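Local coordinates for StiE protein (Stigmatella aurantiaca, PDB 6ECX), which transfers a methyl group from S-adenosylmethionine to oxygen through this O-methyltransferase domain, one part of a longer polyketide synthase, at residues Leu161-Ala166 / Ile190-Val195; Phe37-Val42 / Glu75-Leu80; Leu113-Tyr118 / Asn139-Phe144; Asn91-Gly96 / Asp152-Tyr157. All coordinates share one frame; numbering follows the deposited sequence.

Interaction 1. Residues Leu161-Ala166 / Ile190-Val195; sequences LGFEVA and IMADFV. With SAM (S-adenosylmethionine), chain B.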
# COMPACT_ATOMS: atom_id res chain seq x y z
N LEU A 161 -1.62 -6.78 -6.09
CA LEU A 161 -1.69 -5.53 -5.34
C LEU A 161 -1.14 -5.78 -3.93
O LEU A 161 -1.51 -6.76 -3.27
CB LEU A 161 -3.13 -5.00 -5.21
CG LEU A 161 -4.10 -4.97 -6.38
CD1 LEU A 161 -5.45 -4.39 -5.94
CD2 LEU A 161 -3.54 -4.15 -7.52
N GLY A 162 -0.28 -4.87 -3.48
CA GLY A 162 0.17 -4.88 -2.09
C GLY A 162 0.35 -3.45 -1.62
O GLY A 162 1.44 -2.88 -1.78
N PHE A 163 -0.70 -2.85 -1.07
CA PHE A 163 -0.65 -1.47 -0.61
C PHE A 163 -0.44 -1.50 0.90
O PHE A 163 -1.35 -1.87 1.65
CB PHE A 163 -1.92 -0.71 -0.99
CG PHE A 163 -2.25 -0.76 -2.48
CD1 PHE A 163 -1.24 -0.94 -3.43
CD2 PHE A 163 -3.57 -0.64 -2.92
CE1 PHE A 163 -1.54 -1.00 -4.79
CE2 PHE A 163 -3.88 -0.70 -4.28
CZ PHE A 163 -2.85 -0.88 -5.22
N GLU A 164 0.76 -1.14 1.33
CA GLU A 164 1.16 -1.14 2.74
C GLU A 164 0.95 -2.52 3.37
O GLU A 164 0.35 -2.66 4.44
CB GLU A 164 0.41 -0.06 3.51
CG GLU A 164 0.69 1.36 3.07
CD GLU A 164 -0.03 2.39 3.93
OE1 GLU A 164 -0.18 3.55 3.49
OE2 GLU A 164 -0.44 2.04 5.06
N VAL A 165 1.46 -3.55 2.70
CA VAL A 165 1.30 -4.93 3.16
C VAL A 165 2.65 -5.61 3.31
O VAL A 165 2.98 -6.15 4.37
CB VAL A 165 0.40 -5.74 2.21
CG1 VAL A 165 0.19 -7.14 2.77
CG2 VAL A 165 -0.92 -5.03 1.97
N ALA A 166 3.44 -5.60 2.23
CA ALA A 166 4.71 -6.33 2.24
C ALA A 166 5.59 -5.90 3.41
O ALA A 166 6.31 -6.72 3.99
CB ALA A 166 5.45 -6.12 0.91
N ILE A 190 1.84 -3.97 -8.33
CA ILE A 190 1.90 -2.59 -7.88
C ILE A 190 1.87 -2.59 -6.35
O ILE A 190 1.10 -3.33 -5.74
CB ILE A 190 0.81 -1.69 -8.50
CG1 ILE A 190 -0.59 -2.22 -8.25
CG2 ILE A 190 1.04 -1.51 -10.06
CD1 ILE A 190 -1.67 -1.29 -8.86
N MET A 191 2.76 -1.80 -5.75
CA MET A 191 2.89 -1.80 -4.31
C MET A 191 3.08 -0.38 -3.83
O MET A 191 3.66 0.46 -4.53
CB MET A 191 4.09 -2.63 -3.85
CG MET A 191 3.87 -4.11 -3.88
SD MET A 191 5.40 -4.92 -3.44
CE MET A 191 6.11 -3.76 -2.28
N ALA A 192 2.53 -0.10 -2.65
CA ALA A 192 2.88 1.07 -1.88
C ALA A 192 3.62 0.57 -0.64
O ALA A 192 3.10 -0.30 0.07
CB ALA A 192 1.64 1.88 -1.50
N ASP A 193 4.82 1.09 -0.42
CA ASP A 193 5.60 0.67 0.74
C ASP A 193 6.75 1.64 0.95
O ASP A 193 6.91 2.62 0.21
CB ASP A 193 6.10 -0.77 0.59
CG ASP A 193 5.96 -1.55 1.89
OD1 ASP A 193 6.42 -1.05 2.93
OD2 ASP A 193 5.35 -2.64 1.88
N PHE A 194 7.54 1.37 1.98
CA PHE A 194 8.60 2.26 2.42
C PHE A 194 9.97 1.77 1.96
O PHE A 194 10.24 0.57 1.97
CB PHE A 194 8.61 2.38 3.94
CG PHE A 194 7.41 3.06 4.48
CD1 PHE A 194 7.37 4.45 4.56
CD2 PHE A 194 6.32 2.33 4.90
CE1 PHE A 194 6.25 5.09 5.06
CE2 PHE A 194 5.19 2.96 5.41
CZ PHE A 194 5.16 4.34 5.49
N VAL A 195 10.82 2.72 1.60
CA VAL A 195 12.23 2.49 1.32
C VAL A 195 13.02 3.24 2.39
O VAL A 195 12.83 4.45 2.58
CB VAL A 195 12.61 2.97 -0.09
CG1 VAL A 195 14.13 2.90 -0.28
CG2 VAL A 195 11.89 2.14 -1.16
N SAM B . -4.32 -2.87 1.32
CA SAM B . -5.40 -2.44 2.20
C SAM B . -5.69 -0.96 2.02
O SAM B . -4.89 -0.26 1.40
OXT SAM B . -6.71 -0.42 2.46
CB SAM B . -5.05 -2.74 3.64
CG SAM B . -3.68 -2.23 4.08
SD SAM B . -3.47 -2.47 5.87
CE SAM B . -2.39 -1.08 6.27
C5' SAM B . -2.44 -3.95 5.96
C4' SAM B . -3.19 -5.22 5.56
O4' SAM B . -2.32 -6.32 5.34
C3' SAM B . -4.22 -5.71 6.58
O3' SAM B . -5.39 -6.02 5.83
C2' SAM B . -3.64 -7.01 7.13
O2' SAM B . -4.60 -7.97 7.51
C1' SAM B . -2.86 -7.50 5.92
N9 SAM B . -1.77 -8.46 6.20
C8 SAM B . -0.70 -8.26 7.04
N7 SAM B . 0.10 -9.35 6.99
C5 SAM B . -0.44 -10.26 6.14
C6 SAM B . -0.05 -11.52 5.72
N6 SAM B . 1.07 -12.07 6.19
N1 SAM B . -0.83 -12.22 4.81
C2 SAM B . -1.98 -11.66 4.31
N3 SAM B . -2.36 -10.40 4.73
C4 SAM B . -1.62 -9.71 5.63
O HOH W 1 3.14 -3.48 0.29
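Gly162 O is gripped twice: the backbone N-H of Ala192 reaches it with its N 3.1 Å from that oxygen, and a water oxygen bonded to Gly162 O lies 2.7 Å away. This water also accepts the N-H of Ala166 and bonds to Asp193 OD2, fastening the turn after one strand to its neighbour; Asp193 OD1 is held by Tyr16 OH. The strands are parallel; Gly162 N donates to Ile190 O, and Glu164 N makes the shortest rung, 2.8 Å to Ala192 O. Glycine suits position 162 because a CB there would lie about 3.5 Å from Met191 CG, a tight fit. On the other, greasy face Leu161 and Ile190 lie side by side, CD2 of the leucine 3.6 Å from CG1 of the isoleucine, and Ile190 CD1 meets the Phe163 ring edge in plane while Leu161 CB covers one ring face. A chi1 of 56° places Ile190 CG1 between its backbone N and carbonyl carbon, against both neighbours. At the strand's end Phe163 O accepts the amino group of SAM; beyond it, Val165 CG1 packs near the ribose O4'. A parallel strand ending in a cofactor-lining turn is characteristic of the Rossmann-like fold of class I methyltransferases.

Interaction 2. Residues Phe37-Val42 / Glu75-Leu80; sequences FLTWGV and ELRRVL. With SAM (S-adenosylmethionine), chain B.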
# COMPACT_ATOMS: atom_id res chain seq x y z
N PHE A 37 -10.72 3.35 3.25
CA PHE A 37 -9.36 3.10 2.80
C PHE A 37 -8.41 3.07 3.99
O PHE A 37 -8.42 3.99 4.82
CB PHE A 37 -8.91 4.18 1.81
CG PHE A 37 -9.35 3.93 0.39
CD1 PHE A 37 -9.25 2.67 -0.17
CD2 PHE A 37 -9.87 4.96 -0.37
CE1 PHE A 37 -9.65 2.44 -1.47
CE2 PHE A 37 -10.27 4.74 -1.67
CZ PHE A 37 -10.16 3.48 -2.23
N LEU A 38 -7.57 2.03 4.07
CA LEU A 38 -6.60 1.87 5.14
C LEU A 38 -5.21 2.38 4.76
O LEU A 38 -4.22 2.06 5.43
CB LEU A 38 -6.53 0.41 5.59
CG LEU A 38 -7.84 -0.11 6.21
CD1 LEU A 38 -7.73 -1.58 6.61
CD2 LEU A 38 -8.25 0.74 7.41
N THR A 39 -5.10 3.15 3.68
CA THR A 39 -3.96 4.02 3.43
C THR A 39 -4.46 5.46 3.52
O THR A 39 -5.67 5.71 3.45
CB THR A 39 -3.35 3.79 2.05
OG1 THR A 39 -4.13 4.49 1.08
CG2 THR A 39 -3.30 2.30 1.71
N TRP A 40 -3.53 6.40 3.63
CA TRP A 40 -3.92 7.79 3.79
C TRP A 40 -3.00 8.66 2.95
O TRP A 40 -1.77 8.54 3.05
CB TRP A 40 -3.92 8.14 5.28
CG TRP A 40 -4.90 7.24 6.01
CD1 TRP A 40 -6.26 7.34 5.99
CD2 TRP A 40 -4.61 6.07 6.81
NE1 TRP A 40 -6.83 6.33 6.74
CE2 TRP A 40 -5.84 5.54 7.25
CE3 TRP A 40 -3.42 5.43 7.21
CZ2 TRP A 40 -5.93 4.42 8.07
CZ3 TRP A 40 -3.51 4.31 8.02
CH2 TRP A 40 -4.75 3.81 8.44
N GLY A 41 -3.59 9.55 2.15
CA GLY A 41 -3.07 9.87 0.83
C GLY A 41 -2.35 11.16 0.47
O GLY A 41 -1.68 11.79 1.29
N VAL A 42 -2.48 11.54 -0.81
CA VAL A 42 -1.61 12.51 -1.46
C VAL A 42 -2.23 13.90 -1.34
O VAL A 42 -3.23 14.21 -1.99
CB VAL A 42 -1.37 12.12 -2.93
CG1 VAL A 42 -0.72 13.26 -3.71
CG2 VAL A 42 -0.52 10.86 -3.01
N GLU A 75 -6.41 9.84 -5.02
CA GLU A 75 -5.25 10.32 -5.76
C GLU A 75 -4.04 9.40 -5.58
O GLU A 75 -3.29 9.15 -6.53
CB GLU A 75 -4.92 11.74 -5.32
CG GLU A 75 -3.60 12.29 -5.86
CD GLU A 75 -3.60 12.53 -7.36
OE1 GLU A 75 -4.65 12.34 -8.01
OE2 GLU A 75 -2.53 12.91 -7.88
N LEU A 76 -3.83 8.89 -4.36
CA LEU A 76 -2.78 7.89 -4.16
C LEU A 76 -3.01 6.69 -5.07
O LEU A 76 -2.08 6.21 -5.74
CB LEU A 76 -2.76 7.45 -2.69
CG LEU A 76 -1.74 6.37 -2.34
CD1 LEU A 76 -0.38 7.00 -2.08
CD2 LEU A 76 -2.21 5.62 -1.12
N ARG A 77 -4.26 6.23 -5.15
CA ARG A 77 -4.60 5.10 -6.02
C ARG A 77 -4.39 5.44 -7.50
O ARG A 77 -3.93 4.58 -8.27
CB ARG A 77 -6.06 4.71 -5.79
CG ARG A 77 -6.26 3.47 -4.95
CD ARG A 77 -6.09 3.78 -3.49
NE ARG A 77 -6.17 2.58 -2.66
CZ ARG A 77 -6.00 2.60 -1.34
NH1 ARG A 77 -5.76 3.76 -0.73
NH2 ARG A 77 -6.08 1.48 -0.64
N ARG A 78 -4.77 6.65 -7.92
CA ARG A 78 -4.59 7.05 -9.31
C ARG A 78 -3.13 6.90 -9.72
O ARG A 78 -2.82 6.34 -10.77
CB ARG A 78 -5.07 8.49 -9.53
CG ARG A 78 -5.14 8.92 -11.01
CD ARG A 78 -5.58 10.38 -11.16
NE ARG A 78 -4.56 11.29 -10.64
CZ ARG A 78 -3.62 11.86 -11.38
NH1 ARG A 78 -3.57 11.62 -12.68
NH2 ARG A 78 -2.72 12.66 -10.82
N VAL A 79 -2.21 7.33 -8.85
CA VAL A 79 -0.78 7.24 -9.17
C VAL A 79 -0.31 5.78 -9.11
O VAL A 79 0.47 5.34 -9.98
CB VAL A 79 0.04 8.14 -8.24
CG1 VAL A 79 1.52 8.06 -8.61
CG2 VAL A 79 -0.47 9.58 -8.32
N LEU A 80 -0.75 5.02 -8.10
CA LEU A 80 -0.41 3.60 -8.01
C LEU A 80 -0.76 2.83 -9.27
O LEU A 80 -0.03 1.92 -9.67
CB LEU A 80 -1.13 2.97 -6.81
CG LEU A 80 -0.42 3.11 -5.47
CD1 LEU A 80 -1.41 2.95 -4.31
CD2 LEU A 80 0.66 2.03 -5.41
N SAM B . -4.32 -2.87 1.32
CA SAM B . -5.40 -2.44 2.20
C SAM B . -5.69 -0.96 2.02
O SAM B . -4.89 -0.26 1.40
OXT SAM B . -6.71 -0.42 2.46
CB SAM B . -5.05 -2.74 3.64
CG SAM B . -3.68 -2.23 4.08
SD SAM B . -3.47 -2.47 5.87
CE SAM B . -2.39 -1.08 6.27
C5' SAM B . -2.44 -3.95 5.96
C4' SAM B . -3.19 -5.22 5.56
O4' SAM B . -2.32 -6.32 5.34
C3' SAM B . -4.22 -5.71 6.58
O3' SAM B . -5.39 -6.02 5.83
C2' SAM B . -3.64 -7.01 7.13
O2' SAM B . -4.60 -7.97 7.51
C1' SAM B . -2.86 -7.50 5.92
N9 SAM B . -1.77 -8.46 6.20
C8 SAM B . -0.70 -8.26 7.04
N7 SAM B . 0.10 -9.35 6.99
C5 SAM B . -0.44 -10.26 6.14
C6 SAM B . -0.05 -11.52 5.72
N6 SAM B . 1.07 -12.07 6.19
N1 SAM B . -0.83 -12.22 4.81
C2 SAM B . -1.98 -11.66 4.31
N3 SAM B . -2.36 -10.40 4.73
C4 SAM B . -1.62 -9.71 5.63
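Arg77, on helix 64-80, reaches across to Phe37 and Thr39 at the amino-acid end of the SAM pocket in this Rossmann-like methyltransferase domain. Beyond CB the chain bends at chi2 (78°), and CG and CD then carry it off the helix toward the cofactor. NE lies over the ring, 3.7 Å from Phe37 CE1. At CZ the guanidinium lies flat on the ring, planes 24° apart, with Phe37 CD1 over its centre: a stack and an off-centre cation-pi contact, which an aromatic residue can offer a buried positive charge. NH1 is modelled 2.5 Å from Thr39 OG1, but this bond is strongly bent and weak, and its shortness is doubtful. NH2 points at the cofactor carboxylate, 2.9 Å from SAM O, and has a second partner in the salt bridge to Asp102, which is likely to steady the group electrostatically. Farther along, Val42 packs on the helix: its CB and CG1 rest on Glu75 CG, and CG2 on Leu76. The Glu75 carboxylate is gripped side-on by NE and NH2 of Arg78, and its OE2 also bonds to Tyr315 OH. The other cofactor oxygen is held by the loop backbone, with Leu38 N donating to SAM OXT across 3.1 Å.

Interaction 3. Residues Leu113-Tyr118 / Asn139-Phe144; sequences LKLDGY and NRIRIF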
# COMPACT_ATOMS: atom_id res chain seq x y z
N LEU A 113 -13.26 -8.46 -14.64
CA LEU A 113 -12.20 -8.89 -13.73
C LEU A 113 -12.67 -9.97 -12.76
O LEU A 113 -13.83 -9.98 -12.33
CB LEU A 113 -11.66 -7.71 -12.91
CG LEU A 113 -10.96 -6.55 -13.61
CD1 LEU A 113 -10.59 -5.50 -12.58
CD2 LEU A 113 -9.72 -7.04 -14.37
N LYS A 114 -11.75 -10.88 -12.42
CA LYS A 114 -11.87 -11.83 -11.31
C LYS A 114 -10.79 -11.49 -10.30
O LYS A 114 -9.62 -11.36 -10.67
CB LYS A 114 -11.70 -13.27 -11.79
CG LYS A 114 -12.61 -13.70 -12.95
CD LYS A 114 -13.86 -14.41 -12.43
CE LYS A 114 -14.73 -14.93 -13.57
NZ LYS A 114 -15.92 -15.68 -13.07
N LEU A 115 -11.16 -11.35 -9.02
CA LEU A 115 -10.22 -10.84 -8.03
C LEU A 115 -10.29 -11.67 -6.75
O LEU A 115 -11.37 -12.03 -6.30
CB LEU A 115 -10.52 -9.36 -7.69
CG LEU A 115 -10.78 -8.41 -8.88
CD1 LEU A 115 -12.27 -8.35 -9.26
CD2 LEU A 115 -10.28 -7.04 -8.55
N ASP A 116 -9.12 -12.00 -6.20
CA ASP A 116 -9.03 -12.70 -4.93
C ASP A 116 -8.30 -11.84 -3.92
O ASP A 116 -7.38 -11.09 -4.27
CB ASP A 116 -8.29 -14.04 -5.09
CG ASP A 116 -9.04 -15.01 -6.00
OD1 ASP A 116 -10.28 -15.03 -5.90
OD2 ASP A 116 -8.41 -15.71 -6.84
N GLY A 117 -8.70 -11.93 -2.66
CA GLY A 117 -8.01 -11.21 -1.59
C GLY A 117 -7.63 -12.14 -0.46
O GLY A 117 -8.38 -13.07 -0.12
N TYR A 118 -6.45 -11.91 0.11
CA TYR A 118 -6.01 -12.56 1.34
C TYR A 118 -5.87 -11.52 2.44
O TYR A 118 -5.34 -10.43 2.21
CB TYR A 118 -4.64 -13.25 1.19
CG TYR A 118 -4.59 -14.65 0.60
CD1 TYR A 118 -5.70 -15.22 0.01
CD2 TYR A 118 -3.39 -15.37 0.62
CE1 TYR A 118 -5.63 -16.49 -0.52
CE2 TYR A 118 -3.32 -16.65 0.08
CZ TYR A 118 -4.46 -17.20 -0.49
OH TYR A 118 -4.43 -18.46 -1.03
N ASN A 139 -19.62 -13.39 -7.22
CA ASN A 139 -19.23 -14.32 -8.27
C ASN A 139 -17.87 -14.00 -8.85
O ASN A 139 -17.28 -14.87 -9.50
CB ASN A 139 -20.28 -14.34 -9.37
CG ASN A 139 -21.63 -14.64 -8.83
OD1 ASN A 139 -22.58 -13.87 -8.97
ND2 ASN A 139 -21.73 -15.78 -8.16
N ARG A 140 -17.35 -12.79 -8.61
CA ARG A 140 -16.06 -12.41 -9.14
C ARG A 140 -14.99 -12.14 -8.08
O ARG A 140 -13.81 -12.08 -8.44
CB ARG A 140 -16.18 -11.18 -10.04
CG ARG A 140 -17.27 -11.36 -11.12
CD ARG A 140 -17.09 -10.36 -12.25
NE ARG A 140 -17.79 -9.11 -11.99
CZ ARG A 140 -17.20 -7.95 -11.76
NH1 ARG A 140 -17.96 -6.88 -11.54
NH2 ARG A 140 -15.87 -7.84 -11.76
N ILE A 141 -15.35 -11.97 -6.80
CA ILE A 141 -14.37 -11.67 -5.76
C ILE A 141 -14.44 -12.76 -4.69
O ILE A 141 -15.50 -12.99 -4.10
CB ILE A 141 -14.62 -10.28 -5.13
CG1 ILE A 141 -14.57 -9.20 -6.20
CG2 ILE A 141 -13.58 -9.97 -4.02
CD1 ILE A 141 -14.72 -7.81 -5.63
N ARG A 142 -13.30 -13.40 -4.41
CA ARG A 142 -13.21 -14.34 -3.30
C ARG A 142 -12.27 -13.78 -2.24
O ARG A 142 -11.24 -13.18 -2.56
CB ARG A 142 -12.72 -15.73 -3.74
CG ARG A 142 -13.56 -16.41 -4.81
CD ARG A 142 -12.92 -17.72 -5.21
NE ARG A 142 -11.56 -17.54 -5.73
CZ ARG A 142 -10.75 -18.55 -6.03
NH1 ARG A 142 -11.18 -19.79 -5.86
NH2 ARG A 142 -9.54 -18.33 -6.52
N ILE A 143 -12.64 -14.00 -0.98
CA ILE A 143 -11.89 -13.53 0.18
C ILE A 143 -11.44 -14.74 0.99
O ILE A 143 -12.22 -15.67 1.20
CB ILE A 143 -12.73 -12.59 1.06
CG1 ILE A 143 -13.30 -11.43 0.23
CG2 ILE A 143 -11.90 -12.08 2.24
CD1 ILE A 143 -12.20 -10.49 -0.31
N PHE A 144 -10.19 -14.71 1.45
CA PHE A 144 -9.68 -15.80 2.28
C PHE A 144 -8.91 -15.22 3.45
O PHE A 144 -8.16 -14.26 3.29
CB PHE A 144 -8.73 -16.72 1.49
CG PHE A 144 -9.33 -17.33 0.24
CD1 PHE A 144 -9.30 -16.63 -0.97
CD2 PHE A 144 -9.88 -18.60 0.27
CE1 PHE A 144 -9.82 -17.19 -2.12
CE2 PHE A 144 -10.41 -19.17 -0.88
CZ PHE A 144 -10.38 -18.47 -2.08
O HOH W 2 -12.29 -14.63 -7.89
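Leu115 and Gly117 of one strand bond in turn to Arg140, Arg142 and Phe144 of the other in a regular parallel backbone ladder. Leu115 N donates to Arg140 O at 2.8 Å, Arg142 N returns to Leu115 O, Gly117 N reaches Arg142 O, and Phe144 N closes on Gly117 O at 2.9 Å.

Side-chain polar groups add two further ties. Arg142 grips Asp116 side-on, NE to OD1 at 2.8 Å and NH2 to OD2, with the oxygens in the guanidinium plane but the nitrogens well above the carboxylate plane. Asp116 OD2 also receives Tyr157 OH, and a water joins OD1 to Arg140 O. At the start of the pair, Arg140 bends at chi3 (-88°), bringing NH2 within 3.0 Å of Leu113 O; its NH1 bonds to Gly107 O.

The two strands are the parallel arms of a beta-alpha-beta unit whose crossover is helix 122-134, and strand 141-145 forms the outer edge of the sheet within this chain. Apolar contacts divide between the faces. Toward the helices, Leu115 CD1 meets Ile141 CG1 at 3.9 Å, and branched, greasy residues suit that covered side; the bare Gly117 accommodates the terminal methyl of Ile143. On the other face Tyr118 CD1 lies 3.7 Å from Phe144 CB, the two rings inclined at 75°, while Phe144 CZ covers one face of the Arg142 guanidinium, offset toward its rim.

Interaction 4. Residues Asn91-Gly96 / Asp152-Tyr157; sequences NVMDFG and DFPGMY. With SAM (S-adenosylmethionine), chain B.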
# COMPACT_ATOMS: atom_id res chain seq x y z
N ASN A 91 -7.21 -11.35 -14.16
CA ASN A 91 -7.22 -11.87 -12.79
C ASN A 91 -6.34 -11.00 -11.89
O ASN A 91 -5.21 -10.67 -12.28
CB ASN A 91 -6.71 -13.32 -12.77
CG ASN A 91 -7.54 -14.24 -13.67
OD1 ASN A 91 -8.72 -14.46 -13.41
ND2 ASN A 91 -6.93 -14.76 -14.73
N VAL A 92 -6.84 -10.67 -10.69
CA VAL A 92 -6.19 -9.76 -9.75
C VAL A 92 -6.04 -10.47 -8.40
O VAL A 92 -6.97 -11.14 -7.93
CB VAL A 92 -7.00 -8.45 -9.56
CG1 VAL A 92 -6.27 -7.46 -8.59
CG2 VAL A 92 -7.32 -7.78 -10.91
N MET A 93 -4.88 -10.30 -7.76
CA MET A 93 -4.64 -10.79 -6.40
C MET A 93 -4.27 -9.62 -5.50
O MET A 93 -3.33 -8.88 -5.81
CB MET A 93 -3.51 -11.82 -6.38
CG MET A 93 -3.19 -12.40 -5.01
SD MET A 93 -4.51 -13.54 -4.49
CE MET A 93 -4.66 -13.05 -2.76
N ASP A 94 -4.99 -9.46 -4.37
CA ASP A 94 -4.66 -8.46 -3.35
C ASP A 94 -4.13 -9.19 -2.13
O ASP A 94 -4.91 -9.83 -1.41
CB ASP A 94 -5.88 -7.62 -2.98
CG ASP A 94 -5.57 -6.50 -1.98
OD1 ASP A 94 -4.56 -6.57 -1.24
OD2 ASP A 94 -6.36 -5.53 -1.93
N PHE A 95 -2.81 -9.13 -1.88
CA PHE A 95 -2.29 -10.02 -0.85
C PHE A 95 -2.35 -9.43 0.56
O PHE A 95 -1.86 -10.06 1.49
CB PHE A 95 -0.87 -10.50 -1.20
CG PHE A 95 0.18 -9.43 -1.30
CD1 PHE A 95 0.84 -8.99 -0.17
CD2 PHE A 95 0.56 -8.93 -2.53
CE1 PHE A 95 1.86 -8.04 -0.26
CE2 PHE A 95 1.58 -7.99 -2.64
CZ PHE A 95 2.23 -7.54 -1.51
N GLY A 96 -3.01 -8.29 0.74
CA GLY A 96 -3.33 -7.80 2.07
C GLY A 96 -4.53 -6.88 1.98
O GLY A 96 -4.38 -5.66 2.05
N ASP A 152 -0.19 -20.51 -0.49
CA ASP A 152 -0.16 -20.21 -1.91
C ASP A 152 -1.39 -19.41 -2.32
O ASP A 152 -2.50 -19.68 -1.86
CB ASP A 152 -0.07 -21.49 -2.73
CG ASP A 152 1.34 -22.00 -2.87
OD1 ASP A 152 2.25 -21.39 -2.26
OD2 ASP A 152 1.56 -22.99 -3.59
N PHE A 153 -1.17 -18.40 -3.15
CA PHE A 153 -2.29 -17.71 -3.77
C PHE A 153 -3.10 -18.72 -4.60
O PHE A 153 -2.55 -19.71 -5.08
CB PHE A 153 -1.78 -16.56 -4.64
CG PHE A 153 -1.02 -15.52 -3.87
CD1 PHE A 153 -1.50 -15.04 -2.66
CD2 PHE A 153 0.20 -15.03 -4.35
CE1 PHE A 153 -0.79 -14.08 -1.93
CE2 PHE A 153 0.91 -14.07 -3.63
CZ PHE A 153 0.41 -13.59 -2.42
N PRO A 154 -4.41 -18.52 -4.72
CA PRO A 154 -5.29 -19.56 -5.26
C PRO A 154 -5.58 -19.41 -6.75
O PRO A 154 -6.73 -19.46 -7.19
CB PRO A 154 -6.56 -19.39 -4.43
CG PRO A 154 -6.63 -17.92 -4.18
CD PRO A 154 -5.19 -17.43 -4.09
N GLY A 155 -4.53 -19.23 -7.55
CA GLY A 155 -4.71 -19.06 -8.97
C GLY A 155 -3.48 -18.45 -9.61
O GLY A 155 -2.43 -18.30 -8.98
N MET A 156 -3.65 -18.07 -10.87
CA MET A 156 -2.60 -17.46 -11.68
C MET A 156 -3.10 -16.09 -12.12
O MET A 156 -4.16 -15.98 -12.74
CB MET A 156 -2.27 -18.36 -12.88
CG MET A 156 -1.12 -17.88 -13.73
SD MET A 156 0.44 -17.79 -12.82
CE MET A 156 0.73 -19.52 -12.45
N TYR A 157 -2.34 -15.04 -11.78
CA TYR A 157 -2.83 -13.67 -11.85
C TYR A 157 -2.09 -12.85 -12.89
O TYR A 157 -0.96 -13.16 -13.28
CB TYR A 157 -2.73 -13.01 -10.46
CG TYR A 157 -3.55 -13.79 -9.46
CD1 TYR A 157 -4.92 -13.60 -9.37
CD2 TYR A 157 -2.97 -14.79 -8.69
CE1 TYR A 157 -5.71 -14.37 -8.50
CE2 TYR A 157 -3.74 -15.55 -7.80
CZ TYR A 157 -5.10 -15.32 -7.70
OH TYR A 157 -5.85 -16.07 -6.83
N SAM B . -4.32 -2.87 1.32
CA SAM B . -5.40 -2.44 2.20
C SAM B . -5.69 -0.96 2.02
O SAM B . -4.89 -0.26 1.40
OXT SAM B . -6.71 -0.42 2.46
CB SAM B . -5.05 -2.74 3.64
CG SAM B . -3.68 -2.23 4.08
SD SAM B . -3.47 -2.47 5.87
CE SAM B . -2.39 -1.08 6.27
C5' SAM B . -2.44 -3.95 5.96
C4' SAM B . -3.19 -5.22 5.56
O4' SAM B . -2.32 -6.32 5.34
C3' SAM B . -4.22 -5.71 6.58
O3' SAM B . -5.39 -6.02 5.83
C2' SAM B . -3.64 -7.01 7.13
O2' SAM B . -4.60 -7.97 7.51
C1' SAM B . -2.86 -7.50 5.92
N9 SAM B . -1.77 -8.46 6.20
C8 SAM B . -0.70 -8.26 7.04
N7 SAM B . 0.10 -9.35 6.99
C5 SAM B . -0.44 -10.26 6.14
C6 SAM B . -0.05 -11.52 5.72
N6 SAM B . 1.07 -12.07 6.19
N1 SAM B . -0.83 -12.22 4.81
C2 SAM B . -1.98 -11.66 4.31
N3 SAM B . -2.36 -10.40 4.73
C4 SAM B . -1.62 -9.71 5.63
O HOH W 3 -4.28 -14.77 -15.38
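Asn91 and Tyr157 draw together to 4.8 Å between their CA atoms, but no direct hydrogen bond crosses between strand 91-94 and the segment 152-157, which diverges through an inverse gamma turn centred on Pro154. Side chains make the contact instead, and Met93 is its hub. Its CB sits squarely over the face of Tyr157, 3.6 Å from the ring centroid, in a CH-pi contact. CG anti to the backbone N and a bend at chi2 (72°) then lead the chain across to Phe153, whose ring face receives CG off-centre. SD lies oblique to both rings, 4.2 Å from the Tyr157 centroid, making Met-aromatic contacts with each, and CE ends 3.7 Å from Phe153 CD1. A flexible, polarisable thioether suits a slot between two aromatic rings. Phe95 adds its CB against Phe153 CZ at 3.6 Å. At the outer end the link is polar: a water accepts from Asn91 ND2 at 2.7 Å and donates to Met156 O. At the strand's end, Asp94 OD1 takes the N-H of Gly96 in an Asx turn, opening the glycine-rich cofactor loop of Rossmann-like methyltransferases; Gly96 O accepts the amino group of SAM at 2.9 Å, and the absence of a side chain lets the ribose come close. Strand 91-94 runs between strands 114-119 and 157-163, with Met93 packed on Tyr118 of the former, while Ile179 of helix 172-181 packs on both Phe95 and Phe153.

Interactions 1, 3 and 4 belong to one sheet: strand 91-94 lies between the strands of 157-163 and 114-119, so the strand of interaction 4 joins the other two. Interaction 1, near the centre of the chain, is wholly buried and pairs apolar side chains with backbone bonds. Interactions 2 and 4 are mainly buried too. Interaction 3, at the sheet's outer edge, is partly exposed and adds an arginine-aspartate salt bridge. Interaction 4 relies on sulfur and aromatic faces, and touches interaction 3 through Asp116 and Tyr157. Interaction 2 is a loop-to-helix contact outside the sheet, built on a stacked guanidinium, and packs against interaction 1 through Leu80. Interactions 1, 2 and 4 converge on SAM.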